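Local coordinates for protein STING-associated CdnE c-di-GMP synthase (Flavobacteriaceae, PDB 6WT8) that probably synthesises the cyclic dinucleotide c-di-GMP, the second messenger of a CBASS anti-phage system whose receptor is a bacterial STING protein, at residues A[131-143]-A[202-214]. Residues are numbered along the deposited sequence; the frame is centred on the assembly and turned at random.
Sequences VLKTEEILNLKKH and YYKSVDFMKTNDK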
loop_
_atom_site.group_PDB
_atom_site.type_symbol
_atom_site.label_atom_id
_atom_site.label_comp_id
_atom_site.label_asym_id
_atom_site.label_seq_id
_atom_site.Cartn_x
_atom_site.Cartn_y
_atom_site.Cartn_z
ATOM N N VAL A 131 -4.970 12.950 -30.393
ATOM C CA VAL A 131 -5.383 11.860 -29.520
ATOM C C VAL A 131 -5.789 12.370 -28.150
ATOM O O VAL A 131 -6.085 11.568 -27.269
ATOM C CB VAL A 131 -4.266 10.803 -29.369
ATOM C CG1 VAL A 131 -3.946 10.155 -30.734
ATOM C CG2 VAL A 131 -2.979 11.411 -28.754
ATOM N N LEU A 132 -5.737 13.675 -27.935
ATOM C CA LEU A 132 -5.943 14.226 -26.589
ATOM C C LEU A 132 -7.349 14.804 -26.457
ATOM O O LEU A 132 -7.833 15.485 -27.364
ATOM C CB LEU A 132 -4.929 15.317 -26.293
ATOM C CG LEU A 132 -3.479 14.848 -26.199
ATOM C CD1 LEU A 132 -2.600 16.028 -25.819
ATOM C CD2 LEU A 132 -3.376 13.729 -25.214
ATOM N N LYS A 133 -8.000 14.531 -25.325
ATOM C CA LYS A 133 -9.231 15.243 -25.013
ATOM C C LYS A 133 -8.934 16.726 -24.827
ATOM O O LYS A 133 -7.816 17.116 -24.470
ATOM C CB LYS A 133 -9.862 14.628 -23.757
ATOM C CG LYS A 133 -10.198 13.139 -23.976
ATOM C CD LYS A 133 -10.940 12.514 -22.790
ATOM C CE LYS A 133 -9.961 11.938 -21.784
ATOM N NZ LYS A 133 -10.632 11.220 -20.640
ATOM N N THR A 134 -9.942 17.578 -25.082
ATOM C CA THR A 134 -9.716 19.017 -24.965
ATOM C C THR A 134 -9.311 19.404 -23.549
ATOM O O THR A 134 -8.469 20.283 -23.369
ATOM C CB THR A 134 -10.950 19.834 -25.416
ATOM O OG1 THR A 134 -12.140 19.317 -24.807
ATOM C CG2 THR A 134 -11.151 19.715 -26.950
ATOM N N GLU A 135 -9.873 18.747 -22.541
ATOM C CA GLU A 135 -9.480 19.088 -21.180
ATOM C C GLU A 135 -8.022 18.703 -20.922
ATOM O O GLU A 135 -7.314 19.398 -20.189
ATOM C CB GLU A 135 -10.423 18.410 -20.185
ATOM C CG GLU A 135 -10.622 16.916 -20.376
ATOM C CD GLU A 135 -11.843 16.559 -21.252
ATOM O OE1 GLU A 135 -12.021 17.171 -22.340
ATOM O OE2 GLU A 135 -12.623 15.654 -20.841
ATOM N N GLU A 136 -7.552 17.622 -21.548
ATOM C CA GLU A 136 -6.155 17.232 -21.356
ATOM C C GLU A 136 -5.235 18.235 -22.031
ATOM O O GLU A 136 -4.157 18.561 -21.505
ATOM C CB GLU A 136 -5.904 15.846 -21.939
ATOM C CG GLU A 136 -6.608 14.709 -21.230
ATOM C CD GLU A 136 -6.440 13.378 -21.972
ATOM O OE1 GLU A 136 -6.404 13.332 -23.240
ATOM O OE2 GLU A 136 -6.420 12.344 -21.309
ATOM N N ILE A 137 -5.636 18.711 -23.210
ATOM C CA ILE A 137 -4.835 19.735 -23.875
ATOM C C ILE A 137 -4.723 20.978 -23.009
ATOM O O ILE A 137 -3.634 21.523 -22.802
ATOM C CB ILE A 137 -5.435 20.089 -25.240
ATOM C CG1 ILE A 137 -5.503 18.838 -26.140
ATOM C CG2 ILE A 137 -4.632 21.230 -25.841
ATOM C CD1 ILE A 137 -6.321 19.017 -27.433
ATOM N N LEU A 138 -5.844 21.419 -22.445
ATOM C CA LEU A 138 -5.805 22.634 -21.636
ATOM C C LEU A 138 -4.940 22.451 -20.390
ATOM O O LEU A 138 -4.179 23.355 -20.009
ATOM C CB LEU A 138 -7.226 23.030 -21.264
ATOM C CG LEU A 138 -7.953 23.498 -22.537
ATOM C CD1 LEU A 138 -9.436 23.770 -22.299
ATOM C CD2 LEU A 138 -7.260 24.704 -23.198
ATOM N N ASN A 139 -5.037 21.284 -19.744
ATOM C CA ASN A 139 -4.229 21.018 -18.563
ATOM C C ASN A 139 -2.748 21.015 -18.907
ATOM O O ASN A 139 -1.927 21.631 -18.213
ATOM C CB ASN A 139 -4.646 19.686 -17.941
ATOM C CG ASN A 139 -5.941 19.781 -17.215
ATOM O OD1 ASN A 139 -6.367 20.875 -16.861
ATOM N ND2 ASN A 139 -6.596 18.646 -16.996
ATOM N N LEU A 140 -2.387 20.319 -19.983
ATOM C CA LEU A 140 -0.984 20.260 -20.379
ATOM C C LEU A 140 -0.456 21.635 -20.716
ATOM O O LEU A 140 0.673 21.987 -20.346
ATOM C CB LEU A 140 -0.830 19.341 -21.596
ATOM C CG LEU A 140 -0.955 17.851 -21.299
ATOM C CD1 LEU A 140 -1.083 17.088 -22.624
ATOM C CD2 LEU A 140 0.212 17.275 -20.529
ATOM N N LYS A 141 -1.262 22.419 -21.427
ATOM C CA LYS A 141 -0.831 23.745 -21.857
ATOM C C LYS A 141 -0.533 24.615 -20.647
ATOM O O LYS A 141 0.466 25.357 -20.631
ATOM C CB LYS A 141 -1.908 24.375 -22.755
ATOM C CG LYS A 141 -1.480 25.670 -23.415
ATOM C CD LYS A 141 -2.540 26.176 -24.400
ATOM C CE LYS A 141 -3.779 26.693 -23.680
ATOM N NZ LYS A 141 -4.840 27.128 -24.627
ATOM N N LYS A 142 -1.355 24.502 -19.598
ATOM C CA LYS A 142 -1.107 25.331 -18.416
ATOM C C LYS A 142 0.186 24.931 -17.723
ATOM O O LYS A 142 0.910 25.792 -17.214
ATOM C CB LYS A 142 -2.281 25.262 -17.445
ATOM C CG LYS A 142 -3.522 25.962 -17.925
ATOM C CD LYS A 142 -4.658 25.838 -16.898
ATOM C CE LYS A 142 -5.953 26.491 -17.408
ATOM N NZ LYS A 142 -6.749 27.164 -16.325
ATOM N N HIS A 143 0.502 23.627 -17.674
ATOM C CA HIS A 143 1.781 23.213 -17.099
ATOM C C HIS A 143 2.946 23.756 -17.897
ATOM O O HIS A 143 3.935 24.235 -17.319
ATOM C CB HIS A 143 1.862 21.685 -17.006
ATOM C CG HIS A 143 1.085 21.137 -15.864
ATOM N ND1 HIS A 143 1.541 21.193 -14.558
ATOM C CD2 HIS A 143 -0.129 20.544 -15.818
ATOM C CE1 HIS A 143 0.634 20.661 -13.761
ATOM N NE2 HIS A 143 -0.401 20.287 -14.500
ATOM N N TYR A 202 8.470 16.719 -5.604
ATOM C CA TYR A 202 7.487 16.137 -6.522
ATOM C C TYR A 202 8.106 15.784 -7.863
ATOM O O TYR A 202 9.057 16.396 -8.338
ATOM C CB TYR A 202 6.345 17.118 -6.812
ATOM C CG TYR A 202 5.376 17.321 -5.710
ATOM C CD1 TYR A 202 4.607 16.277 -5.265
ATOM C CD2 TYR A 202 5.261 18.593 -5.106
ATOM C CE1 TYR A 202 3.649 16.447 -4.245
ATOM C CE2 TYR A 202 4.336 18.783 -4.079
ATOM C CZ TYR A 202 3.540 17.723 -3.667
ATOM O OH TYR A 202 2.582 17.860 -2.648
ATOM N N TYR A 203 7.441 14.838 -8.527
ATOM C CA TYR A 203 7.681 14.553 -9.932
ATOM C C TYR A 203 6.345 14.542 -10.644
ATOM O O TYR A 203 5.430 13.782 -10.262
ATOM C CB TYR A 203 8.392 13.208 -10.108
ATOM C CG TYR A 203 8.613 12.860 -11.567
ATOM C CD1 TYR A 203 9.733 13.313 -12.219
ATOM C CD2 TYR A 203 7.694 12.077 -12.252
ATOM C CE1 TYR A 203 9.965 13.005 -13.567
ATOM C CE2 TYR A 203 7.889 11.773 -13.607
ATOM C CZ TYR A 203 9.039 12.225 -14.240
ATOM O OH TYR A 203 9.280 11.926 -15.584
ATOM N N LYS A 204 6.250 15.366 -11.684
ATOM C CA LYS A 204 5.025 15.461 -12.499
ATOM C C LYS A 204 5.151 14.620 -13.764
ATOM O O LYS A 204 5.927 14.956 -14.673
ATOM C CB LYS A 204 4.738 16.922 -12.863
ATOM C CG LYS A 204 4.459 17.777 -11.646
ATOM C CD LYS A 204 4.217 19.267 -12.019
ATOM C CE LYS A 204 4.246 20.095 -10.717
ATOM N NZ LYS A 204 4.381 21.584 -10.926
ATOM N N SER A 205 4.360 13.537 -13.815
ATOM C CA SER A 205 4.305 12.718 -15.025
ATOM C C SER A 205 3.381 13.348 -16.062
ATOM O O SER A 205 2.639 14.272 -15.775
ATOM C CB SER A 205 3.790 11.324 -14.690
ATOM O OG SER A 205 2.431 11.432 -14.273
ATOM N N VAL A 206 3.469 12.862 -17.295
ATOM C CA VAL A 206 2.516 13.275 -18.321
ATOM C C VAL A 206 1.083 12.971 -17.892
ATOM O O VAL A 206 0.182 13.804 -18.090
ATOM C CB VAL A 206 2.850 12.603 -19.659
ATOM C CG1 VAL A 206 1.751 12.967 -20.679
ATOM C CG2 VAL A 206 4.254 13.063 -20.126
ATOM N N ASP A 207 0.843 11.800 -17.286
ATOM C CA ASP A 207 -0.531 11.499 -16.874
ATOM C C ASP A 207 -1.025 12.464 -15.792
ATOM O O ASP A 207 -2.209 12.874 -15.803
ATOM C CB ASP A 207 -0.627 10.041 -16.420
ATOM C CG ASP A 207 -0.720 9.064 -17.594
ATOM O OD1 ASP A 207 -1.078 9.468 -18.733
ATOM O OD2 ASP A 207 -0.419 7.884 -17.356
ATOM N N PHE A 208 -0.155 12.839 -14.854
ATOM C CA PHE A 208 -0.528 13.892 -13.917
ATOM C C PHE A 208 -0.812 15.209 -14.654
ATOM O O PHE A 208 -1.806 15.888 -14.374
ATOM C CB PHE A 208 0.561 14.125 -12.852
ATOM C CG PHE A 208 0.260 15.324 -12.019
ATOM C CD1 PHE A 208 -0.807 15.286 -11.115
ATOM C CD2 PHE A 208 0.980 16.481 -12.176
ATOM C CE1 PHE A 208 -1.148 16.409 -10.392
ATOM C CE2 PHE A 208 0.689 17.610 -11.446
ATOM C CZ PHE A 208 -0.382 17.588 -10.542
HETATM N N MSE A 209 0.069 15.605 -15.564
HETATM C CA MSE A 209 -0.074 16.920 -16.177
HETATM C C MSE A 209 -1.299 16.954 -17.093
HETATM O O MSE A 209 -1.880 18.018 -17.320
HETATM C CB MSE A 209 1.223 17.296 -16.901
HETATM C CG MSE A 209 2.386 17.487 -15.846
HETATM SE SE MSE A 209 3.931 18.275 -16.731
HETATM C CE MSE A 209 4.729 16.707 -17.477
ATOM N N LYS A 210 -1.759 15.780 -17.559
ATOM C CA LYS A 210 -3.006 15.732 -18.356
ATOM C C LYS A 210 -4.277 15.896 -17.520
ATOM O O LYS A 210 -5.321 16.256 -18.075
ATOM C CB LYS A 210 -3.134 14.390 -19.104
ATOM C CG LYS A 210 -2.211 14.202 -20.284
ATOM C CD LYS A 210 -2.334 12.774 -20.883
ATOM C CE LYS A 210 -1.579 12.735 -22.226
ATOM N NZ LYS A 210 -1.462 11.388 -22.890
ATOM N N THR A 211 -4.237 15.573 -16.226
ATOM C CA THR A 211 -5.441 15.397 -15.424
ATOM C C THR A 211 -5.507 16.310 -14.218
ATOM O O THR A 211 -6.617 16.613 -13.759
ATOM C CB THR A 211 -5.525 13.954 -14.880
ATOM O OG1 THR A 211 -4.352 13.639 -14.093
ATOM C CG2 THR A 211 -5.641 12.944 -15.993
ATOM N N ASN A 212 -4.356 16.690 -13.655
ATOM C CA ASN A 212 -4.249 17.338 -12.355
ATOM C C ASN A 212 -4.904 16.520 -11.248
ATOM O O ASN A 212 -5.330 17.089 -10.235
ATOM C CB ASN A 212 -4.816 18.749 -12.434
ATOM C CG ASN A 212 -3.947 19.620 -13.325
ATOM O OD1 ASN A 212 -2.711 19.506 -13.247
ATOM N ND2 ASN A 212 -4.550 20.460 -14.173
ATOM N N ASP A 213 -4.933 15.195 -11.415
ATOM C CA ASP A 213 -5.367 14.293 -10.345
ATOM C C ASP A 213 -4.266 14.280 -9.293
ATOM O O ASP A 213 -3.159 13.818 -9.565
ATOM C CB ASP A 213 -5.602 12.874 -10.869
ATOM C CG ASP A 213 -6.818 12.724 -11.772
ATOM O OD1 ASP A 213 -7.753 13.574 -11.726
ATOM O OD2 ASP A 213 -6.881 11.706 -12.537
ATOM N N LYS A 214 -4.556 14.785 -8.080
ATOM C CA LYS A 214 -3.523 14.880 -7.052
ATOM C C LYS A 214 -2.858 13.531 -6.761
ATOM O O LYS A 214 -1.668 13.467 -6.463
ATOM C CB LYS A 214 -4.172 15.458 -5.796
ATOM C CG LYS A 214 -3.227 15.672 -4.661
ATOM C CD LYS A 214 -3.934 16.228 -3.405
ATOM C CE LYS A 214 -2.966 16.195 -2.204
ATOM N NZ LYS A 214 -3.632 16.449 -0.896
HETATM O O HOH W 1 -4.493 10.689 -22.853
HETATM O O HOH W 2 -2.875 22.388 -15.612
HETATM O O HOH W 3 4.235 21.703 -13.824
#
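K204, at the end of its strand, reaches H143 mainly through a water that accepts from its NZ and meets ND1 of H143 in the plane of the imidazole. S205 then caps the short helix 206-211, its OG accepting from the backbone N of F208, and the F208 ring sits obliquely beside the imidazole, CE2 lying 3.8 Å from CE1 of H143. M209, a selenomethionine, covers one face of the H143 imidazole: its CG stands 3.9 Å from the centroid of that ring, nearly on the normal, and its CB also packs on CD2 of L140. K210 is engaged through its backbone O and its side chain. O of K210 accepts a nearly straight bond (172°) from ND2 of N139, 2.9 Å away and above the carbonyl plane, while CA of E136 makes a CH···O contact with it. The extended chain runs alongside L140 until CE of K210 meets CD2 of L132 at 3.6 Å, and a water links NZ to OE2 of E136. N212 has CG beside its backbone N (chi1 -67°), which brings a lone pair of OD1 to NE2 of H143 (2.7 Å). With N212 at NE2 and a water at ND1, both in its plane, the imidazole is held in its rotation. Helix 206-211, following strand 192-204, packs crosswise on helix 134-146 (axes of 134-143 and 206-211 7.5 Å apart at 108°), while L122 of helix 119-126 touches L140 and M209 and strand 114-117 flanks K204.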